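Putative NAD(P)H:FMN oxidoreductase (Porphyromonas gingivalis W83, PDB 3GE5) binds flavin mononucleotide and, as a member of the nitroreductase family, probably catalyses flavin-dependent oxidation and reduction of small substrates. Local coordinates at residues A[54-59]-A[138-143]; A[72-77]-A[125-130]. One frame throughout, in Å; residues are numbered along the deposited sequence.

Contact 1. Residues A[54-59]-A[138-143]. With FMN (flavin mononucleotide), chain C.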
loop_
_atom_site.group_PDB
_atom_site.type_symbol
_atom_site.label_atom_id
_atom_site.label_comp_id
_atom_site.label_asym_id
_atom_site.label_seq_id
_atom_site.Cartn_x
_atom_site.Cartn_y
_atom_site.Cartn_z
HETATM N N MSE A 54 5.836 -7.886 16.860
HETATM C CA MSE A 54 4.407 -8.177 16.993
HETATM C C MSE A 54 3.527 -6.988 16.522
HETATM O O MSE A 54 2.488 -7.209 15.917
HETATM C CB MSE A 54 4.036 -8.635 18.401
HETATM C CG MSE A 54 4.690 -9.944 18.825
HETATM SE SE MSE A 54 4.539 -11.414 17.543
HETATM C CE MSE A 54 2.642 -11.197 17.103
ATOM N N ALA A 55 3.932 -5.753 16.815
ATOM C CA ALA A 55 3.237 -4.549 16.324
ATOM C C ALA A 55 3.260 -4.444 14.826
ATOM O O ALA A 55 2.250 -4.027 14.195
ATOM C CB ALA A 55 3.823 -3.253 16.982
ATOM N N ILE A 56 4.418 -4.727 14.235
ATOM C CA ILE A 56 4.529 -4.705 12.768
ATOM C C ILE A 56 3.510 -5.696 12.166
ATOM O O ILE A 56 2.790 -5.350 11.227
ATOM C CB ILE A 56 5.964 -5.001 12.305
ATOM C CG1 ILE A 56 6.939 -3.857 12.663
ATOM C CG2 ILE A 56 6.011 -5.213 10.773
ATOM C CD1 ILE A 56 8.423 -4.269 12.566
ATOM N N LEU A 57 3.477 -6.920 12.693
ATOM C CA LEU A 57 2.563 -7.941 12.222
ATOM C C LEU A 57 1.087 -7.556 12.434
ATOM O O LEU A 57 0.238 -7.765 11.563
ATOM C CB LEU A 57 2.932 -9.308 12.851
ATOM C CG LEU A 57 4.303 -9.843 12.396
ATOM C CD1 LEU A 57 4.714 -10.940 13.365
ATOM C CD2 LEU A 57 4.233 -10.316 10.944
ATOM N N GLU A 58 0.794 -6.916 13.568
ATOM C CA GLU A 58 -0.544 -6.422 13.839
ATOM C C GLU A 58 -0.999 -5.399 12.794
ATOM O O GLU A 58 -2.134 -5.447 12.315
ATOM C CB GLU A 58 -0.620 -5.815 15.256
ATOM C CG GLU A 58 -1.975 -5.205 15.611
ATOM C CD GLU A 58 -3.069 -6.241 15.847
ATOM O OE1 GLU A 58 -2.801 -7.464 15.744
ATOM O OE2 GLU A 58 -4.204 -5.803 16.166
ATOM N N ALA A 59 -0.090 -4.503 12.419
ATOM C CA ALA A 59 -0.380 -3.514 11.369
ATOM C C ALA A 59 -0.774 -4.200 10.060
ATOM O O ALA A 59 -1.722 -3.798 9.407
ATOM C CB ALA A 59 0.802 -2.574 11.132
ATOM N N LEU A 138 8.190 2.763 14.771
ATOM C CA LEU A 138 8.817 2.155 15.925
ATOM C C LEU A 138 10.351 2.319 15.885
ATOM O O LEU A 138 11.077 1.629 16.590
ATOM C CB LEU A 138 8.423 0.677 16.003
ATOM C CG LEU A 138 6.907 0.393 16.148
ATOM C CD1 LEU A 138 6.658 -1.087 16.050
ATOM C CD2 LEU A 138 6.324 0.985 17.447
ATOM N N GLY A 139 10.835 3.207 15.020
ATOM C CA GLY A 139 12.273 3.500 14.900
ATOM C C GLY A 139 13.169 2.444 14.249
ATOM O O GLY A 139 14.404 2.422 14.486
ATOM N N LEU A 140 12.561 1.545 13.484
ATOM C CA LEU A 140 13.293 0.560 12.722
ATOM C C LEU A 140 13.486 1.028 11.294
ATOM O O LEU A 140 12.728 1.836 10.797
ATOM C CB LEU A 140 12.544 -0.781 12.726
ATOM C CG LEU A 140 12.412 -1.416 14.138
ATOM C CD1 LEU A 140 11.302 -2.507 14.209
ATOM C CD2 LEU A 140 13.760 -1.943 14.591
ATOM N N GLY A 141 14.478 0.457 10.629
ATOM C CA GLY A 141 14.712 0.680 9.201
ATOM C C GLY A 141 14.249 -0.540 8.426
ATOM O O GLY A 141 14.287 -1.665 8.932
ATOM N N CYS A 142 13.825 -0.325 7.195
ATOM C CA CYS A 142 13.467 -1.432 6.373
ATOM C C CYS A 142 13.597 -1.101 4.899
ATOM O O CYS A 142 13.707 0.068 4.516
ATOM C CB CYS A 142 12.060 -1.927 6.763
ATOM S SG CYS A 142 10.757 -0.766 6.520
ATOM N N THR A 143 13.593 -2.155 4.088
ATOM C CA THR A 143 13.437 -2.055 2.639
ATOM C C THR A 143 12.443 -3.091 2.156
ATOM O O THR A 143 12.473 -4.237 2.580
ATOM C CB THR A 143 14.824 -2.208 1.891
ATOM O OG1 THR A 143 15.684 -1.156 2.290
ATOM C CG2 THR A 143 14.659 -2.187 0.373
HETATM N N1 FMN C . 15.163 -1.953 -3.033
HETATM C C2 FMN C . 16.086 -2.950 -3.160
HETATM O O2 FMN C . 17.266 -2.749 -2.847
HETATM N N3 FMN C . 15.735 -4.202 -3.648
HETATM C C4 FMN C . 14.436 -4.500 -4.041
HETATM O O4 FMN C . 14.135 -5.641 -4.511
HETATM C C4A FMN C . 13.493 -3.483 -3.912
HETATM N N5 FMN C . 12.201 -3.739 -4.330
HETATM C C5A FMN C . 11.228 -2.812 -4.095
HETATM C C6 FMN C . 9.913 -3.149 -4.426
HETATM C C7 FMN C . 8.903 -2.232 -4.158
HETATM C C7M FMN C . 7.478 -2.535 -4.516
HETATM C C8 FMN C . 9.202 -1.014 -3.549
HETATM C C8M FMN C . 8.125 -0.027 -3.235
HETATM C C9 FMN C . 10.502 -0.678 -3.265
HETATM C C9A FMN C . 11.540 -1.566 -3.510
HETATM N N10 FMN C . 12.887 -1.248 -3.212
HETATM C C10 FMN C . 13.843 -2.215 -3.395
HETATM C "C1'" FMN C . 13.237 0.009 -2.459
HETATM C "C2'" FMN C . 13.217 1.161 -3.460
HETATM O "O2'" FMN C . 14.460 1.195 -4.149
HETATM C "C3'" FMN C . 12.927 2.508 -2.787
HETATM O "O3'" FMN C . 11.690 2.424 -2.071
HETATM C "C4'" FMN C . 12.922 3.695 -3.767
HETATM O "O4'" FMN C . 14.193 3.904 -4.385
HETATM C "C5'" FMN C . 12.513 5.011 -3.096
HETATM O "O5'" FMN C . 13.439 5.309 -2.074
HETATM P P FMN C . 12.945 5.607 -0.613
HETATM O O1P FMN C . 12.265 4.324 -0.163
HETATM O O2P FMN C . 11.979 6.776 -0.620
HETATM O O3P FMN C . 14.204 5.792 0.207
#

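Contact 2. Residues A[72-77]-A[125-130]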
loop_
_atom_site.group_PDB
_atom_site.type_symbol
_atom_site.label_atom_id
_atom_site.label_comp_id
_atom_site.label_asym_id
_atom_site.label_seq_id
_atom_site.Cartn_x
_atom_site.Cartn_y
_atom_site.Cartn_z
ATOM N N TRP A 72 -3.715 -12.790 2.440
ATOM C CA TRP A 72 -2.304 -12.744 2.750
ATOM C C TRP A 72 -1.970 -13.719 3.860
ATOM O O TRP A 72 -2.867 -14.189 4.582
ATOM C CB TRP A 72 -1.885 -11.320 3.170
ATOM C CG TRP A 72 -2.776 -10.641 4.174
ATOM C CD1 TRP A 72 -3.057 -11.044 5.443
ATOM C CD2 TRP A 72 -3.482 -9.408 3.974
ATOM N NE1 TRP A 72 -3.939 -10.149 6.039
ATOM C CE2 TRP A 72 -4.182 -9.122 5.172
ATOM C CE3 TRP A 72 -3.577 -8.507 2.896
ATOM C CZ2 TRP A 72 -4.984 -7.972 5.321
ATOM C CZ3 TRP A 72 -4.368 -7.363 3.051
ATOM C CH2 TRP A 72 -5.059 -7.115 4.243
ATOM N N HIS A 73 -0.695 -14.024 3.971
ATOM C CA HIS A 73 -0.129 -14.779 5.062
ATOM C C HIS A 73 1.276 -14.273 5.257
ATOM O O HIS A 73 1.991 -14.050 4.268
ATOM C CB HIS A 73 -0.124 -16.299 4.838
ATOM C CG HIS A 73 0.099 -17.083 6.096
ATOM N ND1 HIS A 73 -0.919 -17.375 6.983
ATOM C CD2 HIS A 73 1.226 -17.626 6.622
ATOM C CE1 HIS A 73 -0.422 -18.084 7.993
ATOM N NE2 HIS A 73 0.878 -18.238 7.804
ATOM N N PHE A 74 1.653 -14.041 6.515
ATOM C CA PHE A 74 2.974 -13.468 6.814
ATOM C C PHE A 74 3.896 -14.541 7.369
ATOM O O PHE A 74 3.662 -15.098 8.459
ATOM C CB PHE A 74 2.845 -12.294 7.799
ATOM C CG PHE A 74 1.779 -11.308 7.405
ATOM C CD1 PHE A 74 1.822 -10.653 6.186
ATOM C CD2 PHE A 74 0.715 -11.067 8.267
ATOM C CE1 PHE A 74 0.827 -9.736 5.859
ATOM C CE2 PHE A 74 -0.295 -10.163 7.936
ATOM C CZ PHE A 74 -0.246 -9.510 6.710
ATOM N N LEU A 75 4.949 -14.839 6.607
ATOM C CA LEU A 75 5.946 -15.842 6.999
ATOM C C LEU A 75 7.204 -15.117 7.496
ATOM O O LEU A 75 7.925 -14.488 6.710
ATOM C CB LEU A 75 6.263 -16.767 5.823
ATOM C CG LEU A 75 7.393 -17.805 6.023
ATOM C CD1 LEU A 75 7.214 -18.687 7.243
ATOM C CD2 LEU A 75 7.480 -18.635 4.750
ATOM N N VAL A 76 7.392 -15.149 8.819
ATOM C CA VAL A 76 8.487 -14.428 9.477
ATOM C C VAL A 76 9.723 -15.311 9.464
ATOM O O VAL A 76 9.633 -16.509 9.833
ATOM C CB VAL A 76 8.113 -14.043 10.931
ATOM C CG1 VAL A 76 9.296 -13.405 11.585
ATOM C CG2 VAL A 76 6.861 -13.123 10.957
ATOM N N VAL A 77 10.856 -14.753 9.016
ATOM C CA VAL A 77 12.128 -15.492 9.013
ATOM C C VAL A 77 13.136 -14.641 9.785
ATOM O O VAL A 77 13.532 -13.572 9.360
ATOM C CB VAL A 77 12.599 -15.815 7.578
ATOM C CG1 VAL A 77 13.998 -16.430 7.619
ATOM C CG2 VAL A 77 11.568 -16.762 6.898
ATOM N N SER A 125 0.148 -5.683 -1.043
ATOM C CA SER A 125 0.862 -4.422 -1.016
ATOM C C SER A 125 0.307 -3.425 0.009
ATOM O O SER A 125 1.060 -2.611 0.569
ATOM C CB SER A 125 0.928 -3.827 -2.413
ATOM O OG SER A 125 1.683 -4.669 -3.273
ATOM N N ILE A 126 -0.980 -3.476 0.273
ATOM C CA ILE A 126 -1.539 -2.632 1.358
ATOM C C ILE A 126 -0.972 -3.136 2.699
ATOM O O ILE A 126 -0.505 -2.335 3.536
ATOM C CB ILE A 126 -3.102 -2.661 1.370
ATOM C CG1 ILE A 126 -3.694 -2.212 0.009
ATOM C CG2 ILE A 126 -3.620 -1.777 2.453
ATOM C CD1 ILE A 126 -5.231 -2.464 -0.161
ATOM N N ALA A 127 -0.998 -4.452 2.904
ATOM C CA ALA A 127 -0.472 -5.018 4.154
ATOM C C ALA A 127 1.045 -4.668 4.307
ATOM O O ALA A 127 1.503 -4.257 5.393
ATOM C CB ALA A 127 -0.662 -6.538 4.236
HETATM N N MSE A 128 1.803 -4.843 3.217
HETATM C CA MSE A 128 3.237 -4.510 3.221
HETATM C C MSE A 128 3.435 -3.019 3.569
HETATM O O MSE A 128 4.339 -2.670 4.343
HETATM C CB MSE A 128 3.872 -4.819 1.863
HETATM C CG MSE A 128 4.207 -6.290 1.688
HETATM SE SE MSE A 128 5.865 -6.792 2.618
HETATM C CE MSE A 128 7.099 -5.553 1.744
ATOM N N THR A 129 2.613 -2.153 2.995
ATOM C CA THR A 129 2.737 -0.703 3.243
ATOM C C THR A 129 2.472 -0.413 4.741
ATOM O O THR A 129 3.213 0.319 5.393
ATOM C CB THR A 129 1.802 0.137 2.334
ATOM O OG1 THR A 129 2.128 -0.089 0.955
ATOM C CG2 THR A 129 1.917 1.684 2.683
ATOM N N TYR A 130 1.404 -1.007 5.277
ATOM C CA TYR A 130 1.094 -0.852 6.704
ATOM C C TYR A 130 2.278 -1.315 7.545
ATOM O O TYR A 130 2.639 -0.684 8.552
ATOM C CB TYR A 130 -0.165 -1.654 7.068
ATOM C CG TYR A 130 -1.451 -0.861 6.935
ATOM C CD1 TYR A 130 -1.737 -0.150 5.788
ATOM C CD2 TYR A 130 -2.395 -0.846 7.966
ATOM C CE1 TYR A 130 -2.897 0.620 5.698
ATOM C CE2 TYR A 130 -3.570 -0.117 7.867
ATOM C CZ TYR A 130 -3.806 0.620 6.746
ATOM O OH TYR A 130 -4.950 1.358 6.646
#

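Contact 1. Residues A[54-59]-A[138-143]
Leu138 meets Ala55 and Ile56 where helix 120-137 has just ended and the chain turns toward strand 141-145. Along the Leu138 side chain, CB points toward helix 50-62, the first torsion sets CG beside the backbone N, and an extended second torsion (chi2 173°) carries CD1 outward to residues 54-59. That methyl does the touching: it lies 3.7 Å from Ala55 CB and, more loosely, 4.4 Å from Ile56 CG1. Two residues on, Leu140 offers its own CD1 to Ile56 CD1 at 3.8 Å, methyl against methyl, the two side chains crossing at a slant. The turn between the leucines is a Schellman motif, with Gly139 at its positive-phi position and Leu140 N bonded to Ala135 O. Ile56 also packs on Met131 and Ala135 of helix 120-137 and on Leu171 of the sheet. Farther along, Thr143 leaves this patch for the flavin, its CG2 3.5 Å from FMN N1, while its OG1 bonds to Val40 O. Between 54-59 and 138-143 the joint is wholly aliphatic and rests on dispersion and partial burial of methyl groups; the directional bond to the same helix comes one turn earlier, from Lys52 NZ to Leu138 O.

Contact 2. Residues A[72-77]-A[125-130]
Ala127 of helix 120-137 packs on Trp72 and Phe74 of strand 72-77, outermost within the chain, a helix-on-sheet contact within the alpha+beta fold of the nitroreductase family. The tight part centres on one methyl. Ala127 CB sits over a face of the indole in a CH-pi contact, 4.0 Å from the centroid of the six-membered ring and 20° off its normal. The same carbon meets Phe74 differently, at the ring edge near its plane, 3.9 Å from CE1. Alternate strand residues supply the two rings, and their different first torsions (chi1 47° in Trp72, -48° in Phe74) help set the indole face and the phenyl edge toward the same methyl. Away from this methyl the segments draw apart. The side chain of Ile126 stays 5.2 Å from the strand segment at its nearest, packs on Pro64 and on Trp144 of the second subunit, and touches FMN. His73, the partly exposed residue here, bonds through NE2 to Ser194 OG of the second subunit. Within the helix, Ser125 O takes two donors from opposite faces of its carbonyl plane, Thr129 N at 2.9 Å and Thr129 OG1 at 2.8 Å.

Overall arrangement
From the N terminus, the chain runs through helix 50-62 into strand 72-77, crosses to strand 100-107, and returns along helix 120-137 to strand 141-145. Contact 2 closes the inner loop, from 72-77 to 125-130; contact 1 closes the outer one, from 54-59 to 138-143, so the two nest without crossing. Their centres lie 11 Å apart and they touch directly: Leu57 CD2 is 3.8 Å from Val76 CG2, and Ala59 O packs on Tyr130 CD2 at 3.4 Å. Contact 1 joins helix 50-62 to the turn leading into strand 141-145, and contact 2 joins helix 120-137 to strand 72-77. Both also reach the second subunit, where strand 72-77 continues the sheet across the interface.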